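PDB 4DQ6: putative pyridoxal phosphate-dependent transferase from Clostridium difficile, which belongs to the class I and II aminotransferase family and carries pyridoxal-5'-phosphate bound covalently through a lysine. Local coordinates for residues A[204-207]-A[208-211]; A[235-239]-A[240-244]; A[280-283]-A[284-288]. All coordinates share one frame; numbering follows the deposited sequence. Where two conformers were deposited one is given.

Contact 1 of 3, residues A[204-207]-A[208-211]; sequences EIHS and DIIL. With PLP (pyridoxal-5'-phosphate), chain C.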
ATOM      1  N   GLU A 204     -11.502   5.749 -14.153  1.00 12.40           N
ATOM      2  CA  GLU A 204     -12.823   6.248 -13.958  1.00 13.03           C
ATOM      3  C   GLU A 204     -12.939   6.622 -12.492  1.00 11.95           C
ATOM      4  O   GLU A 204     -14.058   6.543 -11.858  1.00 12.23           O
ATOM      5  CB  GLU A 204     -13.883   5.256 -14.490  1.00 14.19           C
ATOM      6  CG  GLU A 204     -13.729   4.958 -15.963  1.00 15.23           C
ATOM      7  CD  GLU A 204     -14.845   4.165 -16.594  1.00 15.41           C
ATOM      8  OE1 GLU A 204     -15.859   3.855 -15.934  1.00 16.99           O
ATOM      9  OE2 GLU A 204     -14.724   3.922 -17.839  1.00 16.71           O
ATOM     10  N   ILE A 205     -11.816   7.092 -11.952  1.00 12.08           N
ATOM     11  CA  ILE A 205     -11.831   7.361 -10.518  1.00 12.17           C
ATOM     12  C   ILE A 205     -12.862   8.468 -10.187  1.00 13.14           C
ATOM     13  O   ILE A 205     -13.440   8.471  -9.075  1.00 12.41           O
ATOM     14  CB  ILE A 205     -10.466   7.692  -9.945  1.00 12.79           C
ATOM     15  CG1 ILE A 205     -10.486   7.602  -8.381  1.00 13.40           C
ATOM     16  CG2 ILE A 205     -10.031   9.058 -10.381  1.00 13.07           C
ATOM     17  CD1 ILE A 205      -9.109   7.741  -7.741  1.00 14.09           C
ATOM     18  N   HIS A 206     -13.136   9.414 -11.068  1.00 11.48           N
ATOM     19  CA  HIS A 206     -14.120  10.494 -10.747  1.00 12.04           C
ATOM     20  C   HIS A 206     -15.551  10.134 -11.109  1.00 11.88           C
ATOM     21  O   HIS A 206     -16.424  11.010 -11.194  1.00 12.77           O
ATOM     22  CB  HIS A 206     -13.762  11.806 -11.445  1.00 12.51           C
ATOM     23  CG  HIS A 206     -12.411  12.362 -11.105  1.00 12.95           C
ATOM     24  ND1 HIS A 206     -12.227  13.250 -10.044  1.00 13.85           N
ATOM     25  CD2 HIS A 206     -11.156  12.110 -11.640  1.00 13.19           C
ATOM     26  CE1 HIS A 206     -10.923  13.555  -9.971  1.00 14.10           C
ATOM     27  NE2 HIS A 206     -10.249  12.842 -10.933  1.00 14.63           N
ATOM     28  N   SER A 207     -15.845   8.850 -11.254  1.00 11.46           N
ATOM     29  CA  SER A 207     -17.078   8.348 -11.880  1.00 12.38           C
ATOM     30  C   SER A 207     -18.339   8.685 -11.078  1.00 12.56           C
ATOM     31  O   SER A 207     -19.432   8.765 -11.622  1.00 13.47           O
ATOM     32  CB  SER A 207     -17.016   6.825 -12.037  1.00 12.38           C
ATOM     33  OG  SER A 207     -16.770   6.194 -10.782  1.00 13.53           O
ATOM     34  N   ASP A 208     -18.185   9.012  -9.799  1.00 12.45           N
ATOM     35  CA  ASP A 208     -19.344   9.361  -8.962  1.00 12.62           C
ATOM     36  C   ASP A 208     -19.564  10.851  -8.842  1.00 12.41           C
ATOM     37  O   ASP A 208     -20.567  11.282  -8.237  1.00 13.57           O
ATOM     38  CB  ASP A 208     -19.215   8.781  -7.536  1.00 12.77           C
ATOM     39  CG  ASP A 208     -18.995   7.252  -7.506  1.00 13.73           C
ATOM     40  OD1 ASP A 208     -19.730   6.538  -8.176  1.00 14.17           O
ATOM     41  OD2 ASP A 208     -18.121   6.754  -6.730  1.00 14.56           O
ATOM     42  N   ILE A 209     -18.577  11.628  -9.247  1.00 12.34           N
ATOM     43  CA  ILE A 209     -18.634  13.073  -9.094  1.00 13.21           C
ATOM     44  C   ILE A 209     -19.137  13.684 -10.389  1.00 12.53           C
ATOM     45  O   ILE A 209     -18.363  14.110 -11.260  1.00 12.55           O
ATOM     46  CB  ILE A 209     -17.292  13.655  -8.614  1.00 13.61           C
ATOM     47  CG1 ILE A 209     -16.860  12.951  -7.276  1.00 13.92           C
ATOM     48  CG2 ILE A 209     -17.440  15.170  -8.410  1.00 12.77           C
ATOM     49  CD1 ILE A 209     -15.407  13.244  -6.947  1.00 15.84           C
ATOM     50  N   ILE A 210     -20.434  13.594 -10.552  1.00 13.09           N
ATOM     51  CA  ILE A 210     -21.142  13.971 -11.761  1.00 13.00           C
ATOM     52  C   ILE A 210     -22.218  14.972 -11.490  1.00 13.81           C
ATOM     53  O   ILE A 210     -22.974  14.801 -10.532  1.00 14.27           O
ATOM     54  CB  ILE A 210     -21.772  12.715 -12.422  1.00 13.37           C
ATOM     55  CG1 ILE A 210     -20.774  11.552 -12.568  1.00 13.75           C
ATOM     56  CG2 ILE A 210     -22.415  13.062 -13.755  1.00 14.06           C
ATOM     57  CD1 ILE A 210     -19.606  11.805 -13.544  1.00 13.03           C
ATOM     58  N   LEU A 211     -22.264  16.045 -12.253  1.00 14.77           N
ATOM     59  CA  LEU A 211     -23.208  17.133 -12.010  1.00 16.21           C
ATOM     60  C   LEU A 211     -24.526  16.883 -12.720  1.00 17.25           C
ATOM     61  O   LEU A 211     -24.657  15.921 -13.548  1.00 18.19           O
ATOM     62  CB  LEU A 211     -22.563  18.468 -12.430  1.00 17.10           C
ATOM     63  CG  LEU A 211     -21.312  18.906 -11.688  1.00 19.07           C
ATOM     64  CD1 LEU A 211     -20.984  20.367 -11.920  1.00 18.72           C
ATOM     65  CD2 LEU A 211     -21.517  18.619 -10.215  1.00 20.29           C
TER
HETATM   66  N1  PLP C 401      -6.667   9.188 -11.475  1.00 18.65           N
HETATM   67  C2  PLP C 401      -7.141  10.464 -11.651  1.00 17.65           C
HETATM   68  C2A PLP C 401      -7.696  10.982 -12.943  1.00 17.10           C
HETATM   69  C3  PLP C 401      -7.144  11.409 -10.557  1.00 20.79           C
HETATM   70  O3  PLP C 401      -7.579  12.649 -10.727  1.00 22.34           O
HETATM   71  C4  PLP C 401      -6.637  10.981  -9.262  1.00 20.20           C
HETATM   72  C4A PLP C 401      -6.561  11.934  -8.098  1.00 26.28           C
HETATM   73  C5  PLP C 401      -6.162   9.610  -9.155  1.00 21.50           C
HETATM   74  C6  PLP C 401      -6.186   8.760 -10.284  1.00 19.17           C
HETATM   75  C5A PLP C 401      -5.669   9.147  -7.820  1.00 23.90           C
HETATM   76  O4P PLP C 401      -4.809   8.095  -8.104  1.00 31.94           O
HETATM   77  P   PLP C 401      -4.339   7.211  -6.831  1.00 33.76           P
HETATM   78  O1P PLP C 401      -5.507   6.336  -6.538  1.00 22.43           O
HETATM   79  O2P PLP C 401      -3.058   6.519  -7.448  1.00 26.52           O
HETATM   80  O3P PLP C 401      -4.128   8.279  -5.714  1.00 30.25           O
HETATM   81  O   HOH W   1     -15.849   9.546  -8.086  1.00 13.74           O
HETATM   82  O   HOH W   2     -17.932   3.933  -9.579  1.00 19.84           O
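In the pyridoxal-5'-phosphate pocket of this aminotransferase-family fold, His206 and Ile209 meet across a type I beta turn in the loop after strand 199-203. The turn is closed by Ile209 N, which donates to His206 O at 3.0 Å. It overlaps another type I turn, from Glu204 to Ser207, the two sharing His206 and Ser207, and together they carry the chain from the cofactor-facing Ile205 and His206 to Ile209. A water bridges the backbone here: it donates to Ile205 O and accepts from Asp208 N.

The side chains divide the work. Branched and apolar, Ile205 lays CG2 3.5 Å from C2 of the cofactor, so a hydrocarbon surface meets the pyridine. Asp208 turns its carboxylate to Thr239 and Trp79, which suits a buried acid, and Ile209 and Leu211 pack on helix 289-313. Ile210 CG1 lies 3.2 Å from Ser207 O, alongside the turn. With CG anti to its carbonyl carbon (chi1 -59°), His206 carries its imidazole to the phenolic side of the cofactor. There O3 lies at the ring edge, and His206 NE2 and PLP O3 share a hydrogen bond of 2.7 Å.

Contact 2 of 3, residues A[235-239]-A[240-244]; sequences APTKT and FNIAG. With PLP (pyridoxal-5'-phosphate), chain C.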
ATOM      1  N   ALA A 235     -12.477   3.773  -7.552  1.00 13.05           N
ATOM      2  CA  ALA A 235     -12.082   3.779  -6.153  1.00 12.71           C
ATOM      3  C   ALA A 235     -13.160   4.550  -5.411  1.00 13.00           C
ATOM      4  O   ALA A 235     -13.838   5.371  -6.020  1.00 14.01           O
ATOM      5  CB  ALA A 235     -10.763   4.502  -5.943  1.00 12.04           C
ATOM      6  N   PRO A 236     -13.295   4.362  -4.084  1.00 12.70           N
ATOM      7  CA  PRO A 236     -14.115   5.234  -3.266  1.00 13.17           C
ATOM      8  C   PRO A 236     -13.441   6.522  -2.847  1.00 13.11           C
ATOM      9  O   PRO A 236     -14.074   7.356  -2.192  1.00 12.59           O
ATOM     10  CB  PRO A 236     -14.365   4.372  -2.063  1.00 13.45           C
ATOM     11  CG  PRO A 236     -13.132   3.599  -1.872  1.00 13.20           C
ATOM     12  CD  PRO A 236     -12.753   3.253  -3.291  1.00 12.68           C
ATOM     13  N   THR A 237     -12.163   6.696  -3.182  1.00 12.07           N
ATOM     14  CA  THR A 237     -11.341   7.694  -2.539  1.00 12.47           C
ATOM     15  C   THR A 237     -11.685   9.113  -2.947  1.00 13.78           C
ATOM     16  O   THR A 237     -11.704   9.997  -2.110  1.00 14.52           O
ATOM     17  CB  THR A 237      -9.847   7.467  -2.713  1.00 11.97           C
ATOM     18  OG1 THR A 237      -9.610   7.341  -4.099  1.00 13.05           O
ATOM     19  CG2 THR A 237      -9.409   6.201  -2.031  1.00 13.14           C
ATOM     20  N   LYS A 238     -11.849   9.370  -4.227  1.00 12.89           N
ATOM     21  CA  LYS A 238     -12.196  10.735  -4.691  1.00 14.59           C
ATOM     22  C   LYS A 238     -13.629  11.020  -4.228  1.00 13.68           C
ATOM     23  O   LYS A 238     -13.901  12.106  -3.718  1.00 14.41           O
ATOM     24  CB  LYS A 238     -12.134  10.914  -6.198  1.00 17.05           C
ATOM     25  CG  LYS A 238     -10.720  10.920  -6.740  1.00 20.76           C
ATOM     26  CD  LYS A 238     -10.019  12.286  -6.553  1.00 23.01           C
ATOM     27  CE  LYS A 238      -8.483  12.187  -6.502  1.00 26.56           C
ATOM     28  NZ  LYS A 238      -7.781  12.204  -7.805  1.00 30.82           N
ATOM     29  N   THR A 239     -14.525  10.067  -4.425  1.00 13.30           N
ATOM     30  CA  THR A 239     -15.973  10.236  -4.094  1.00 12.88           C
ATOM     31  C   THR A 239     -16.213  10.621  -2.652  1.00 13.30           C
ATOM     32  O   THR A 239     -16.957  11.578  -2.346  1.00 13.50           O
ATOM     33  CB  THR A 239     -16.722   8.977  -4.413  1.00 12.93           C
ATOM     34  OG1 THR A 239     -16.450   8.529  -5.767  1.00 13.28           O
ATOM     35  CG2 THR A 239     -18.275   9.084  -4.073  1.00 14.30           C
ATOM     36  N   PHE A 240     -15.503   9.908  -1.785  1.00 12.83           N
ATOM     37  CA  PHE A 240     -15.807  10.005  -0.386  1.00 12.53           C
ATOM     38  C   PHE A 240     -14.689  10.641   0.417  1.00 13.41           C
ATOM     39  O   PHE A 240     -14.793  10.713   1.636  1.00 12.83           O
ATOM     40  CB  PHE A 240     -16.184   8.638   0.238  1.00 13.09           C
ATOM     41  CG  PHE A 240     -17.454   8.092  -0.304  1.00 13.86           C
ATOM     42  CD1 PHE A 240     -18.634   8.602   0.137  1.00 14.60           C
ATOM     43  CD2 PHE A 240     -17.465   7.119  -1.293  1.00 14.05           C
ATOM     44  CE1 PHE A 240     -19.851   8.140  -0.328  1.00 15.24           C
ATOM     45  CE2 PHE A 240     -18.676   6.672  -1.803  1.00 15.12           C
ATOM     46  CZ  PHE A 240     -19.873   7.123  -1.265  1.00 15.43           C
ATOM     47  N   ASN A 241     -13.669  11.196  -0.196  1.00 13.11           N
ATOM     48  CA  ASN A 241     -12.566  11.854   0.505  1.00 13.68           C
ATOM     49  C   ASN A 241     -11.812  10.966   1.458  1.00 13.02           C
ATOM     50  O   ASN A 241     -11.590  11.364   2.652  1.00 14.41           O
ATOM     51  CB  ASN A 241     -13.057  13.072   1.266  1.00 14.27           C
ATOM     52  CG  ASN A 241     -11.950  14.041   1.576  1.00 15.39           C
ATOM     53  OD1 ASN A 241     -10.928  14.110   0.904  1.00 14.57           O
ATOM     54  ND2 ASN A 241     -12.186  14.851   2.541  1.00 14.69           N
ATOM     55  N   ILE A 242     -11.496   9.756   1.004  1.00 12.63           N
ATOM     56  CA  ILE A 242     -10.760   8.793   1.833  1.00 12.50           C
ATOM     57  C   ILE A 242      -9.466   8.313   1.112  1.00 11.44           C
ATOM     58  O   ILE A 242      -9.013   7.205   1.342  1.00 11.15           O
ATOM     59  CB  ILE A 242     -11.662   7.616   2.304  1.00 12.89           C
ATOM     60  CG1 ILE A 242     -12.310   6.861   1.154  1.00 13.89           C
ATOM     61  CG2 ILE A 242     -12.695   8.148   3.316  1.00 14.44           C
ATOM     62  CD1 ILE A 242     -13.170   5.664   1.581  1.00 14.31           C
ATOM     63  N   ALA A 243      -8.790   9.240   0.449  1.00 11.96           N
ATOM     64  CA  ALA A 243      -7.488   8.920  -0.250  1.00 13.18           C
ATOM     65  C   ALA A 243      -6.451   8.476   0.785  1.00 13.61           C
ATOM     66  O   ALA A 243      -5.588   7.657   0.491  1.00 14.39           O
ATOM     67  CB  ALA A 243      -6.961  10.083  -1.071  1.00 14.28           C
ATOM     68  N   GLY A 244      -6.537   9.034   1.993  1.00 12.93           N
ATOM     69  CA  GLY A 244      -5.661   8.684   3.097  1.00 15.04           C
ATOM     70  C   GLY A 244      -5.811   7.264   3.591  1.00 15.29           C
ATOM     71  O   GLY A 244      -4.923   6.773   4.314  1.00 15.84           O
TER
HETATM   72  N1  PLP C 401      -6.667   9.188 -11.475  1.00 18.65           N
HETATM   73  C2  PLP C 401      -7.141  10.464 -11.651  1.00 17.65           C
HETATM   74  C2A PLP C 401      -7.696  10.982 -12.943  1.00 17.10           C
HETATM   75  C3  PLP C 401      -7.144  11.409 -10.557  1.00 20.79           C
HETATM   76  O3  PLP C 401      -7.579  12.649 -10.727  1.00 22.34           O
HETATM   77  C4  PLP C 401      -6.637  10.981  -9.262  1.00 20.20           C
HETATM   78  C4A PLP C 401      -6.561  11.934  -8.098  1.00 26.28           C
HETATM   79  C5  PLP C 401      -6.162   9.610  -9.155  1.00 21.50           C
HETATM   80  C6  PLP C 401      -6.186   8.760 -10.284  1.00 19.17           C
HETATM   81  C5A PLP C 401      -5.669   9.147  -7.820  1.00 23.90           C
HETATM   82  O4P PLP C 401      -4.809   8.095  -8.104  1.00 31.94           O
HETATM   83  P   PLP C 401      -4.339   7.211  -6.831  1.00 33.76           P
HETATM   84  O1P PLP C 401      -5.507   6.336  -6.538  1.00 22.43           O
HETATM   85  O2P PLP C 401      -3.058   6.519  -7.448  1.00 26.52           O
HETATM   86  O3P PLP C 401      -4.128   8.279  -5.714  1.00 30.25           O
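Pro236 and Phe240 meet across the short, weakly bonded helical turn that carries the cofactor lysine, Lys238. Two backbone hydrogen bonds close it. Phe240 N donates to Pro236 O at 3.0 Å, a helical i to i+4 bond; proline can begin such a turn because its missing N-H is not needed there. Ile242 N reaches Thr237 O at 3.1 Å, an i to i+5 bond made just where Asn241 leaves the helix with positive phi (60°), a conformation asparagine tolerates better than most residues.

The covalent link joins Lys238 NZ to PLP C4A at 1.3 Å, the internal aldimine (Schiff base) familiar from pyridoxal-phosphate enzymes. A long, flexible amine suits this place: the lysine chain bends at chi2 and again at chi4 (86°), which brings its nitrogen to the cofactor.

Apolar contacts fill in the rest. Thr239 CG2, anti to its own backbone N, sits over one face of the Phe240 ring, 3.6 Å from the centroid, in a CH-pi contact. Pro236 CG meets Ile242 CD1 at 4.0 Å, the two side chains crossing at about a right angle, and Thr237 CB rests 3.7 Å from Ala243 CA, where a small residue fits closely.

The buried amide of Asn241 finds its partner elsewhere in the chain, OD1 accepting from Met42 N. In sequence the turn links strands 230-234 and 248-251, which are neighbours in the large sheet; Pro236 and Phe240 pack against helix 275-287, while Lys238 and Ala243 touch Tyr65 of the second subunit.

Contact 3 of 3, residues A[280-283]-A[284-288]; sequences ATEA and SYNNG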
ATOM      1  N   ALA A 280     -14.023   1.016   5.609  1.00 15.60           N
ATOM      2  CA  ALA A 280     -14.494   2.296   5.044  1.00 15.69           C
ATOM      3  C   ALA A 280     -15.045   2.127   3.641  1.00 16.09           C
ATOM      4  O   ALA A 280     -15.981   2.823   3.255  1.00 16.47           O
ATOM      5  CB  ALA A 280     -13.424   3.373   5.101  1.00 16.83           C
ATOM      6  N   THR A 281     -14.413   1.284   2.825  1.00 15.81           N
ATOM      7  CA  THR A 281     -14.856   1.122   1.463  1.00 16.74           C
ATOM      8  C   THR A 281     -16.260   0.510   1.414  1.00 16.01           C
ATOM      9  O   THR A 281     -17.181   1.011   0.774  1.00 16.89           O
ATOM     10  CB  THR A 281     -13.853   0.213   0.723  1.00 16.79           C
ATOM     11  OG1 THR A 281     -12.580   0.861   0.645  1.00 17.79           O
ATOM     12  CG2 THR A 281     -14.356  -0.111  -0.700  1.00 16.35           C
ATOM     13  N   GLU A 282     -16.489  -0.530   2.217  1.00 16.94           N
ATOM     14  CA  GLU A 282     -17.771  -1.192   2.227  1.00 17.90           C
ATOM     15  C   GLU A 282     -18.836  -0.257   2.813  1.00 17.65           C
ATOM     16  O   GLU A 282     -19.938  -0.148   2.286  1.00 18.06           O
ATOM     17  CB  GLU A 282     -17.669  -2.432   3.061  1.00 19.53           C
ATOM     18  CG  GLU A 282     -18.979  -3.164   3.158  1.00 20.92           C
ATOM     19  CD  GLU A 282     -18.883  -4.549   3.757  1.00 22.27           C
ATOM     20  OE1 GLU A 282     -17.874  -5.269   3.562  1.00 22.02           O
ATOM     21  OE2 GLU A 282     -19.891  -4.936   4.384  1.00 23.70           O
ATOM     22  N   ALA A 283     -18.455   0.488   3.852  1.00 17.65           N
ATOM     23  CA  ALA A 283     -19.389   1.439   4.446  1.00 17.91           C
ATOM     24  C   ALA A 283     -19.775   2.582   3.489  1.00 17.33           C
ATOM     25  O   ALA A 283     -20.915   3.001   3.483  1.00 18.70           O
ATOM     26  CB  ALA A 283     -18.812   2.033   5.734  1.00 18.12           C
ATOM     27  N   SER A 284     -18.779   3.116   2.777  1.00 15.88           N
ATOM     28  CA  SER A 284     -19.023   4.207   1.829  0.50 15.39           C
ATOM     29  C   SER A 284     -20.015   3.764   0.749  1.00 16.17           C
ATOM     30  O   SER A 284     -21.003   4.475   0.452  1.00 16.23           O
ATOM     31  CB  SER A 284     -17.722   4.731   1.216  0.50 14.67           C
ATOM     32  OG  SER A 284     -17.100   3.876   0.279  0.50 14.43           O
ATOM     33  N   TYR A 285     -19.820   2.584   0.184  1.00 14.84           N
ATOM     34  CA  TYR A 285     -20.685   2.183  -0.921  1.00 15.16           C
ATOM     35  C   TYR A 285     -22.051   1.726  -0.421  1.00 15.84           C
ATOM     36  O   TYR A 285     -23.090   2.071  -1.010  1.00 17.26           O
ATOM     37  CB  TYR A 285     -20.017   1.122  -1.775  1.00 14.86           C
ATOM     38  CG  TYR A 285     -18.908   1.639  -2.681  1.00 14.08           C
ATOM     39  CD1 TYR A 285     -19.007   2.857  -3.313  1.00 14.23           C
ATOM     40  CD2 TYR A 285     -17.810   0.872  -2.914  1.00 14.44           C
ATOM     41  CE1 TYR A 285     -18.023   3.323  -4.126  1.00 13.76           C
ATOM     42  CE2 TYR A 285     -16.823   1.325  -3.791  1.00 14.59           C
ATOM     43  CZ  TYR A 285     -16.986   2.491  -4.428  1.00 14.16           C
ATOM     44  OH  TYR A 285     -15.971   2.930  -5.260  1.00 14.16           O
ATOM     45  N   ASN A 286     -22.064   1.006   0.687  1.00 16.48           N
ATOM     46  CA  ASN A 286     -23.328   0.527   1.226  1.00 17.74           C
ATOM     47  C   ASN A 286     -24.189   1.611   1.867  1.00 18.57           C
ATOM     48  O   ASN A 286     -25.417   1.545   1.738  1.00 20.41           O
ATOM     49  CB  ASN A 286     -23.173  -0.619   2.216  1.00 18.83           C
ATOM     50  CG  ASN A 286     -22.805  -1.946   1.530  1.00 19.02           C
ATOM     51  OD1 ASN A 286     -22.976  -2.092   0.352  1.00 19.12           O
ATOM     52  ND2 ASN A 286     -22.371  -2.915   2.310  1.00 20.04           N
ATOM     53  N   ASN A 287     -23.571   2.604   2.503  1.00 18.02           N
ATOM     54  CA  ASN A 287     -24.347   3.593   3.326  1.00 19.87           C
ATOM     55  C   ASN A 287     -24.142   5.033   2.925  1.00 19.38           C
ATOM     56  O   ASN A 287     -24.828   5.894   3.419  1.00 19.19           O
ATOM     57  CB  ASN A 287     -23.941   3.444   4.757  1.00 21.34           C
ATOM     58  CG  ASN A 287     -24.283   2.100   5.291  1.00 24.40           C
ATOM     59  OD1 ASN A 287     -23.389   1.347   5.722  1.00 30.66           O
ATOM     60  ND2 ASN A 287     -25.517   1.721   5.147  1.00 22.82           N
ATOM     61  N   GLY A 288     -23.200   5.320   2.044  1.00 17.88           N
ATOM     62  CA  GLY A 288     -22.786   6.694   1.741  1.00 17.65           C
ATOM     63  C   GLY A 288     -23.555   7.437   0.678  1.00 16.64           C
ATOM     64  O   GLY A 288     -23.255   8.606   0.414  1.00 16.14           O
TER
HETATM   65  O   HOH W   3     -21.881  -3.114   4.947  1.00 32.92           O
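Thr281 and Tyr285 meet in the last turns of helix 275-287, where Tyr285 N donates to Thr281 O at 3.1 Å, the ordinary helical bond. In the conformer given, Ser284 OG also donates to Thr281 O, at 2.9 Å, and both donors arrive from the same face of the carbonyl plane. The serine can reach back because OG stands between its backbone N and carbonyl carbon (chi1 72°), which offers a short hydroxyl a partner within a buried stretch of helix. Ser284 has two conformers, so this second bond is less certain.

The remaining backbone bonds run in regular i to i+4 order. Ala280 O receives Ser284 N, Glu282 O receives Asn286 N at 2.9 Å, and Ala283 O receives Asn287 N, also at 2.9 Å. Gly288 N extends the series by donating to Ser284 O at 2.8 Å.

On the more exposed side, Glu282 and Asn286 stand one turn apart, with carboxylate and amide planes 68° apart. Glu282 CG lies 3.5 Å from Asn286 ND2, but their polar ends are joined through a water, which donates to Glu282 OE2 and accepts from Asn286 ND2. The other carboxylate oxygen, OE1, bonds to Ser71 OG. Thr281 OG1 is taken up by Ser247 OG and Ser277 O, and Tyr285 OH by Tyr249 OH, so the long phenol places its one polar atom beside strand 248-251. Small Ala280 and Ala283 let helix 48-58 come close. One side of the helix, with Thr281, Ser284 and Tyr285, is thus buried against Pro236, Phe240 and helices 48-58 and 70-84, while Asn286 and Asn287 are exposed, as in an amphipathic alpha helix.

From the N terminus the three contacts come in series, each a short local turn, with none enclosing or crossing another. Contact 1 winds the loop after strand 199-203; contact 2 turns the chain between strands 230-234 and 248-251; contact 3 belongs to the end of helix 275-287. Contacts 1 and 2 share the cofactor, and Ile205 CD1 packs on Lys238 CG. Contact 2 in turn touches contact 3, where Phe240 CZ lies 3.4 Å from Ser284 O and Tyr285 OH approaches Ala235. Contacts 1 and 3 do not touch, so 235-244 is the link that ties the loop beside the large sheet to helix 275-287.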